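Local coordinates for uncharacterized HTH-type transcriptional regulator ygaV (Escherichia coli K12, PDB 3CUO), which regulates gene expression on a large scale in response to sulfide, acting as both repressor and activator and, without sulfide, holding down many anaerobic respiratory genes, at residues Met21-Arg26 with Ser56-Arg61. Sequence-based numbering, arbitrary orientation.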
loop_
_atom_site.group_PDB
_atom_site.type_symbol
_atom_site.label_atom_id
_atom_site.label_comp_id
_atom_site.label_asym_id
_atom_site.label_seq_id
_atom_site.Cartn_x
_atom_site.Cartn_y
_atom_site.Cartn_z
ATOM N N MET A 21 -2.515 3.929 -4.213
ATOM C CA MET A 21 -1.587 4.789 -3.546
ATOM C C MET A 21 -0.144 4.484 -3.998
ATOM O O MET A 21 0.746 5.209 -3.629
ATOM C CB MET A 21 -1.665 4.511 -2.011
ATOM C CG MET A 21 -3.062 4.779 -1.352
ATOM S SD MET A 21 -3.123 4.656 0.501
ATOM C CE MET A 21 -1.956 5.837 1.048
ATOM N N SER A 22 0.092 3.435 -4.785
ATOM C CA SER A 22 1.472 2.934 -5.034
ATOM C C SER A 22 2.283 3.637 -6.106
ATOM O O SER A 22 3.011 3.002 -6.841
ATOM C CB SER A 22 1.460 1.431 -5.348
ATOM O OG SER A 22 0.631 1.110 -6.449
ATOM N N HIS A 23 2.191 4.972 -6.139
ATOM C CA HIS A 23 2.949 5.829 -7.060
ATOM C C HIS A 23 3.540 6.927 -6.198
ATOM O O HIS A 23 2.873 7.374 -5.270
ATOM C CB HIS A 23 2.047 6.381 -8.132
ATOM C CG HIS A 23 2.773 7.145 -9.207
ATOM N ND1 HIS A 23 3.397 8.359 -8.983
ATOM C CD2 HIS A 23 2.933 6.871 -10.523
ATOM C CE1 HIS A 23 3.971 8.762 -10.097
ATOM N NE2 HIS A 23 3.675 7.897 -11.055
ATOM N N PRO A 24 4.856 7.228 -6.379
ATOM C CA PRO A 24 5.449 8.193 -5.486
ATOM C C PRO A 24 4.793 9.586 -5.506
ATOM O O PRO A 24 4.682 10.236 -4.476
ATOM C CB PRO A 24 6.931 8.284 -5.992
ATOM C CG PRO A 24 6.939 7.548 -7.292
ATOM C CD PRO A 24 5.847 6.635 -7.322
ATOM N N LYS A 25 4.418 10.053 -6.675
ATOM C CA LYS A 25 3.839 11.374 -6.823
ATOM C C LYS A 25 2.407 11.394 -6.255
ATOM O O LYS A 25 1.984 12.398 -5.703
ATOM C CB LYS A 25 3.857 11.784 -8.297
ATOM C CG LYS A 25 5.245 11.836 -8.937
ATOM C CD LYS A 25 6.132 12.824 -8.233
ATOM C CE LYS A 25 7.543 12.949 -8.903
ATOM N NZ LYS A 25 8.059 11.590 -9.150
ATOM N N ARG A 26 1.694 10.272 -6.365
ATOM C CA ARG A 26 0.419 10.120 -5.676
ATOM C C ARG A 26 0.595 10.181 -4.153
ATOM O O ARG A 26 -0.185 10.777 -3.489
ATOM C CB ARG A 26 -0.264 8.845 -6.083
ATOM C CG ARG A 26 -0.667 8.785 -7.494
ATOM C CD ARG A 26 -1.642 7.659 -7.689
ATOM N NE ARG A 26 -2.071 7.648 -9.069
ATOM C CZ ARG A 26 -2.954 6.803 -9.581
ATOM N NH1 ARG A 26 -3.551 5.923 -8.846
ATOM N NH2 ARG A 26 -3.263 6.868 -10.855
ATOM N N SER A 56 -3.589 16.193 -13.021
ATOM C CA SER A 56 -5.041 16.079 -13.081
ATOM C C SER A 56 -5.505 14.662 -13.391
ATOM O O SER A 56 -6.548 14.214 -12.876
ATOM C CB SER A 56 -5.620 17.124 -14.075
ATOM O OG SER A 56 -5.524 18.434 -13.513
ATOM N N GLN A 57 -4.726 13.922 -14.185
ATOM C CA GLN A 57 -5.053 12.505 -14.447
ATOM C C GLN A 57 -4.886 11.667 -13.226
ATOM O O GLN A 57 -5.718 10.854 -12.992
ATOM C CB GLN A 57 -4.195 11.848 -15.569
ATOM C CG GLN A 57 -4.868 11.867 -16.925
ATOM C CD GLN A 57 -3.880 11.805 -18.055
ATOM O OE1 GLN A 57 -4.110 12.351 -19.166
ATOM N NE2 GLN A 57 -2.742 11.189 -17.781
ATOM N N HIS A 58 -3.793 11.825 -12.485
ATOM C CA HIS A 58 -3.618 11.123 -11.207
ATOM C C HIS A 58 -4.821 11.474 -10.289
ATOM O O HIS A 58 -5.457 10.609 -9.734
ATOM C CB HIS A 58 -2.296 11.486 -10.492
ATOM C CG HIS A 58 -1.047 10.858 -11.092
ATOM N ND1 HIS A 58 -0.692 9.538 -10.899
ATOM C CD2 HIS A 58 -0.037 11.406 -11.799
ATOM C CE1 HIS A 58 0.466 9.288 -11.488
ATOM N NE2 HIS A 58 0.884 10.408 -12.046
ATOM N N LEU A 59 -5.128 12.741 -10.144
ATOM C CA LEU A 59 -6.282 13.145 -9.306
ATOM C C LEU A 59 -7.621 12.492 -9.675
ATOM O O LEU A 59 -8.350 12.061 -8.782
ATOM C CB LEU A 59 -6.455 14.656 -9.359
ATOM C CG LEU A 59 -5.314 15.337 -8.615
ATOM C CD1 LEU A 59 -5.151 16.777 -9.097
ATOM C CD2 LEU A 59 -5.479 15.214 -7.087
ATOM N N ALA A 60 -7.942 12.470 -10.973
ATOM C CA ALA A 60 -9.184 11.869 -11.498
ATOM C C ALA A 60 -9.230 10.411 -11.215
ATOM O O ALA A 60 -10.240 9.875 -10.728
ATOM C CB ALA A 60 -9.356 12.145 -13.044
ATOM N N ARG A 61 -8.085 9.746 -11.404
ATOM C CA ARG A 61 -8.018 8.343 -11.091
ATOM C C ARG A 61 -8.135 8.074 -9.585
ATOM O O ARG A 61 -8.830 7.162 -9.208
ATOM C CB ARG A 61 -6.726 7.688 -11.669
ATOM C CG ARG A 61 -6.453 8.025 -13.176
ATOM C CD ARG A 61 -5.281 7.186 -13.689
ATOM N NE ARG A 61 -4.530 7.691 -14.866
ATOM C CZ ARG A 61 -3.222 8.042 -14.870
ATOM N NH1 ARG A 61 -2.462 8.036 -13.770
ATOM N NH2 ARG A 61 -2.670 8.470 -16.009
#
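His23 presents one face of its imidazole to His58, whose CE1 stands over the ring centre, 3.5 Å from His23 NE2, in a T-shaped stack with the planes at 62°. A histidine suits this spot because its ring also works as an N-cap: with CG anti to the backbone N (chi1 -174°), ND1 accepts in the ring plane from Lys25 N at 3.0 Å, in the first turn of helix 24-33. Arg26 then sends its extended chain across to the edge of the His58 ring. There Arg26 NE donates to His58 ND1 at 3.0 Å, almost straight at 173°, with guanidinium and imidazole planes nearly perpendicular. Arginine suits the place by its reach and its several N-H donors, since NH1 also bonds to Ala20 O. Arg26 NH2 lies 3.2 Å from Arg61 NH1, a like-charged approach that probably costs some energy. Cutting Arg26 back to an alanine would probably leave His58 ND1 without this donor and its imidazole freer to turn. The flat ring of His58, packed also on Leu50, can accept at ND1 while meeting His23 through CE1. Together these side chains join the start of helix 24-33 to helix 52-64, the second helix of the predicted DNA-binding helix-turn-helix, within the winged-helix fold of the ArsR family.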